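Long-range contacts in putative tetR-family transcriptional regulatory protein (Streptomyces coelicolor, PDB 2DG8), which probably binds DNA as a two-subunit transcriptional regulator of the TetR family, through a helix-turn-helix near its N-terminus: residues A17-I22 and R58-R63; A88-V93 and H165-T170. One frame throughout, in Å; residues are numbered along the deposited sequence.

The two contacts come in series along a mainly helical chain without strands, contact 1 closing before contact 2 opens. Contact 1 sets helix 10-25 across helix 53-77, whose start falls in the tetR-family DNA-binding range. Contact 2 lies in the range of the C-terminal, tetracycline-repressor-like domain and joins helix 82-98 to the beginning of helix 167-177. Their centres are 28 Å apart on opposite sides of the chain's centre, and their nearest atoms stay about 14 Å from one another. No helix is common to both; helices 53-77 and 82-98, which follow each other in the chain, lead from the DNA-binding end to the probable regulatory and dimer-forming core.

Contact 1: A17-I22 and R58-R63; sequences ATLDLI and REAFGR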
loop_
_atom_site.group_PDB
_atom_site.type_symbol
_atom_site.label_atom_id
_atom_site.label_comp_id
_atom_site.label_asym_id
_atom_site.label_seq_id
_atom_site.Cartn_x
_atom_site.Cartn_y
_atom_site.Cartn_z
ATOM N N ALA A 17 -20.187 9.309 5.753
ATOM C CA ALA A 17 -20.872 8.021 5.680
ATOM C C ALA A 17 -20.278 7.171 4.559
ATOM O O ALA A 17 -20.211 5.938 4.656
ATOM C CB ALA A 17 -22.362 8.241 5.443
ATOM N N THR A 18 -19.851 7.839 3.490
ATOM C CA THR A 18 -19.242 7.154 2.358
ATOM C C THR A 18 -17.916 6.522 2.808
ATOM O O THR A 18 -17.598 5.387 2.454
ATOM C CB THR A 18 -18.965 8.139 1.201
ATOM O OG1 THR A 18 -20.174 8.828 0.859
ATOM C CG2 THR A 18 -18.457 7.386 -0.032
ATOM N N LEU A 19 -17.158 7.275 3.595
ATOM C CA LEU A 19 -15.873 6.823 4.128
ATOM C C LEU A 19 -16.107 5.660 5.095
ATOM O O LEU A 19 -15.414 4.651 5.026
ATOM C CB LEU A 19 -15.174 7.991 4.841
ATOM C CG LEU A 19 -13.897 8.597 4.236
ATOM C CD1 LEU A 19 -13.727 8.259 2.762
ATOM C CD2 LEU A 19 -13.942 10.097 4.462
ATOM N N ASP A 20 -17.084 5.807 5.990
ATOM C CA ASP A 20 -17.428 4.750 6.937
ATOM C C ASP A 20 -17.741 3.476 6.144
ATOM O O ASP A 20 -17.211 2.405 6.434
ATOM C CB ASP A 20 -18.677 5.127 7.751
ATOM C CG ASP A 20 -18.419 6.218 8.778
ATOM O OD1 ASP A 20 -19.411 6.752 9.325
ATOM O OD2 ASP A 20 -17.240 6.539 9.052
ATOM N N LEU A 21 -18.620 3.609 5.151
ATOM C CA LEU A 21 -19.027 2.489 4.310
ATOM C C LEU A 21 -17.833 1.793 3.653
ATOM O O LEU A 21 -17.695 0.577 3.747
ATOM C CB LEU A 21 -20.015 2.979 3.239
ATOM C CG LEU A 21 -20.657 1.982 2.261
ATOM C CD1 LEU A 21 -19.624 1.484 1.259
ATOM C CD2 LEU A 21 -21.261 0.815 3.042
ATOM N N ILE A 22 -16.970 2.558 2.991
ATOM C CA ILE A 22 -15.808 1.965 2.332
ATOM C C ILE A 22 -14.913 1.248 3.347
ATOM O O ILE A 22 -14.489 0.110 3.123
ATOM C CB ILE A 22 -14.981 3.042 1.571
ATOM C CG1 ILE A 22 -15.804 3.596 0.402
ATOM C CG2 ILE A 22 -13.673 2.445 1.041
ATOM C CD1 ILE A 22 -15.125 4.734 -0.338
ATOM N N ARG A 58 -14.337 10.992 -5.231
ATOM C CA ARG A 58 -13.215 11.918 -5.271
ATOM C C ARG A 58 -13.261 12.847 -4.068
ATOM O O ARG A 58 -12.232 13.099 -3.435
ATOM C CB ARG A 58 -13.228 12.729 -6.572
ATOM C CG ARG A 58 -13.012 11.870 -7.827
ATOM C CD ARG A 58 -13.125 12.688 -9.108
ATOM N NE ARG A 58 -11.953 13.519 -9.355
ATOM C CZ ARG A 58 -10.776 13.051 -9.766
ATOM N NH1 ARG A 58 -10.609 11.750 -9.981
ATOM N NH2 ARG A 58 -9.761 13.884 -9.963
ATOM N N GLU A 59 -14.452 13.343 -3.737
ATOM C CA GLU A 59 -14.582 14.242 -2.597
ATOM C C GLU A 59 -14.415 13.506 -1.272
ATOM O O GLU A 59 -13.905 14.080 -0.313
ATOM C CB GLU A 59 -15.930 14.975 -2.622
ATOM C CG GLU A 59 -16.128 15.855 -3.848
ATOM C CD GLU A 59 -17.156 16.961 -3.632
ATOM O OE1 GLU A 59 -17.802 17.376 -4.617
ATOM O OE2 GLU A 59 -17.306 17.426 -2.482
ATOM N N ALA A 60 -14.840 12.243 -1.218
ATOM C CA ALA A 60 -14.710 11.448 0.002
ATOM C C ALA A 60 -13.248 11.124 0.311
ATOM O O ALA A 60 -12.784 11.327 1.429
ATOM C CB ALA A 60 -15.505 10.154 -0.116
ATOM N N PHE A 61 -12.532 10.611 -0.681
ATOM C CA PHE A 61 -11.128 10.258 -0.495
ATOM C C PHE A 61 -10.264 11.504 -0.365
ATOM O O PHE A 61 -9.160 11.458 0.194
ATOM C CB PHE A 61 -10.641 9.384 -1.652
ATOM C CG PHE A 61 -10.998 7.921 -1.498
ATOM C CD1 PHE A 61 -11.720 7.258 -2.481
ATOM C CD2 PHE A 61 -10.576 7.201 -0.380
ATOM C CE1 PHE A 61 -12.018 5.897 -2.359
ATOM C CE2 PHE A 61 -10.868 5.842 -0.246
ATOM C CZ PHE A 61 -11.591 5.185 -1.241
ATOM N N GLY A 62 -10.770 12.614 -0.888
ATOM C CA GLY A 62 -10.047 13.865 -0.787
ATOM C C GLY A 62 -10.138 14.313 0.659
ATOM O O GLY A 62 -9.185 14.865 1.203
ATOM N N ARG A 63 -11.291 14.079 1.282
ATOM C CA ARG A 63 -11.481 14.440 2.683
ATOM C C ARG A 63 -10.568 13.585 3.570
ATOM O O ARG A 63 -9.953 14.094 4.513
ATOM C CB ARG A 63 -12.931 14.217 3.121
ATOM C CG ARG A 63 -13.101 14.372 4.617
ATOM C CD ARG A 63 -14.232 13.527 5.179
ATOM N NE ARG A 63 -15.518 14.211 5.144
ATOM C CZ ARG A 63 -16.295 14.384 6.211
ATOM N NH1 ARG A 63 -15.914 13.918 7.398
ATOM N NH2 ARG A 63 -17.447 15.026 6.094
#
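L19 leans against the backbone of A60, where the axes of segments 17-22 and 58-63 pass 9.5 Å apart at 82°. From CB the leucine runs to CG, 4.1 Å from A60 O, and forks beside that carbonyl oxygen: both methyls, CD1 and CD2, come within 3.5 Å of A60 O from one side. CD1 also meets the methyl of A60, its CB 3.9 Å away, while CD2 reaches the aliphatic part of R63, 3.5 Å from CD. One residue earlier, T18 turns CG2 to the same A60 methyl; its OG1 is bonded back to I14 O within its own helix. Helix 10-25 opens the TetR-type DNA-binding domain, and this crossing seats it on helix 53-77, which runs on from that domain toward the C-terminal one. With L19 cut back to an alanine, the A60 carbonyl would probably lose both methyls packed beside it and R63 CD one of its apolar contacts. Farther along, I22 extends CG1 and CD1 with chi2 at 175°, which carries CD1 to within 3.7 Å of F61 CZ, the two side chains coming from opposite directions. L110 and L113 of helix 101-116 also pack on the F61 ring.

Contact 2: A88-V93 and H165-T170; sequences AVADLV and HGRALT
A90 and T170 bring their CA atoms to 6.0 Å, where helix 82-98 meets the first turn of helix 167-177, with G166 at the N-cap position. R167 reaches across to helix 82-98 with CG anti to the backbone N (chi1 -170°) and its chain extended as far as NE. This reach lays one face of the guanidinium over the methyl of A90, whose CB is 3.6 Å from NH2 and offset toward the rim. At the edge of the same group, near its plane, D91 OD2 accepts a salt-bridged hydrogen bond from NH2; the modelled separation is very short and doubtful. The carboxylate and guanidinium planes are turned 37° apart, and through NH1 the guanidinium has a second acidic partner, E87. Both helices belong to the C-terminal domain of the TetR fold, and L154 of helix 141-159 touches V93, H165 and T170. One turn on from A90, V93 and T170 meet tip to tip, CG1 to CG2 at 4.0 Å. With CG2 of T170 committed to this apolar side, OG1 is left to the polar one: it lies at the edge of the H165 ring, in its plane, hydrogen-bonded to NE2 at 2.7 Å, and is also bonded to H94. L169 CD1 sits over the centre of one face of that imidazole, 3.7 Å above its plane.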
loop_
_atom_site.group_PDB
_atom_site.type_symbol
_atom_site.label_atom_id
_atom_site.label_comp_id
_atom_site.label_asym_id
_atom_site.label_seq_id
_atom_site.Cartn_x
_atom_site.Cartn_y
_atom_site.Cartn_z
ATOM N N ALA A 88 10.036 13.357 15.161
ATOM C CA ALA A 88 8.627 13.569 14.878
ATOM C C ALA A 88 8.152 12.584 13.815
ATOM O O ALA A 88 7.038 12.062 13.892
ATOM C CB ALA A 88 8.402 15.013 14.395
ATOM N N VAL A 89 9.001 12.343 12.820
ATOM C CA VAL A 89 8.668 11.433 11.737
ATOM C C VAL A 89 8.529 10.007 12.252
ATOM O O VAL A 89 7.677 9.258 11.781
ATOM C CB VAL A 89 9.734 11.477 10.619
ATOM C CG1 VAL A 89 9.474 10.360 9.596
ATOM C CG2 VAL A 89 9.695 12.840 9.926
ATOM N N ALA A 90 9.366 9.633 13.217
ATOM C CA ALA A 90 9.300 8.290 13.782
ATOM C C ALA A 90 7.941 8.128 14.435
ATOM O O ALA A 90 7.292 7.085 14.304
ATOM C CB ALA A 90 10.423 8.075 14.819
ATOM N N ASP A 91 7.518 9.172 15.140
ATOM C CA ASP A 91 6.228 9.167 15.818
ATOM C C ASP A 91 5.120 9.018 14.790
ATOM O O ASP A 91 4.150 8.287 14.996
ATOM C CB ASP A 91 6.026 10.483 16.586
ATOM C CG ASP A 91 6.965 10.621 17.759
ATOM O OD1 ASP A 91 7.101 11.746 18.283
ATOM O OD2 ASP A 91 7.560 9.605 18.163
ATOM N N LEU A 92 5.274 9.732 13.684
ATOM C CA LEU A 92 4.289 9.711 12.611
ATOM C C LEU A 92 4.152 8.288 12.068
ATOM O O LEU A 92 3.049 7.782 11.908
ATOM C CB LEU A 92 4.738 10.635 11.484
ATOM C CG LEU A 92 3.751 11.481 10.682
ATOM C CD1 LEU A 92 4.452 11.923 9.404
ATOM C CD2 LEU A 92 2.491 10.711 10.350
ATOM N N VAL A 93 5.287 7.659 11.776
ATOM C CA VAL A 93 5.295 6.309 11.236
ATOM C C VAL A 93 4.593 5.312 12.145
ATOM O O VAL A 93 3.787 4.511 11.676
ATOM C CB VAL A 93 6.733 5.811 10.986
ATOM C CG1 VAL A 93 6.736 4.293 10.807
ATOM C CG2 VAL A 93 7.302 6.484 9.741
ATOM N N HIS A 165 8.486 -3.970 13.487
ATOM C CA HIS A 165 9.796 -3.551 13.968
ATOM C C HIS A 165 9.611 -2.416 14.978
ATOM O O HIS A 165 8.535 -1.821 15.064
ATOM C CB HIS A 165 10.703 -3.117 12.801
ATOM C CG HIS A 165 10.285 -1.844 12.125
ATOM N ND1 HIS A 165 9.773 -1.813 10.844
ATOM C CD2 HIS A 165 10.337 -0.554 12.536
ATOM C CE1 HIS A 165 9.531 -0.563 10.495
ATOM N NE2 HIS A 165 9.865 0.222 11.504
ATOM N N GLY A 166 10.657 -2.119 15.742
ATOM C CA GLY A 166 10.564 -1.075 16.749
ATOM C C GLY A 166 11.004 0.306 16.312
ATOM O O GLY A 166 11.495 0.483 15.201
ATOM N N ARG A 167 10.855 1.278 17.212
ATOM C CA ARG A 167 11.206 2.674 16.941
ATOM C C ARG A 167 12.692 2.920 16.645
ATOM O O ARG A 167 13.018 3.762 15.813
ATOM C CB ARG A 167 10.760 3.559 18.116
ATOM C CG ARG A 167 10.855 5.061 17.864
ATOM C CD ARG A 167 10.794 5.852 19.173
ATOM N NE ARG A 167 11.127 7.267 19.006
ATOM C CZ ARG A 167 10.296 8.174 18.498
ATOM N NH1 ARG A 167 10.668 9.441 18.375
ATOM N NH2 ARG A 167 9.082 7.805 18.122
ATOM N N ALA A 168 13.590 2.197 17.311
ATOM C CA ALA A 168 15.020 2.395 17.060
ATOM C C ALA A 168 15.330 2.142 15.584
ATOM O O ALA A 168 16.057 2.903 14.947
ATOM C CB ALA A 168 15.854 1.462 17.944
ATOM N N LEU A 169 14.774 1.066 15.043
ATOM C CA LEU A 169 14.971 0.725 13.640
ATOM C C LEU A 169 14.331 1.803 12.763
ATOM O O LEU A 169 14.883 2.184 11.741
ATOM C CB LEU A 169 14.343 -0.646 13.351
ATOM C CG LEU A 169 14.552 -1.323 11.991
ATOM C CD1 LEU A 169 13.705 -0.638 10.933
ATOM C CD2 LEU A 169 16.023 -1.298 11.630
ATOM N N THR A 170 13.162 2.292 13.163
ATOM C CA THR A 170 12.483 3.334 12.402
ATOM C C THR A 170 13.323 4.619 12.426
ATOM O O THR A 170 13.548 5.252 11.398
ATOM C CB THR A 170 11.071 3.652 12.982
ATOM O OG1 THR A 170 10.216 2.501 12.860
ATOM C CG2 THR A 170 10.431 4.824 12.211
#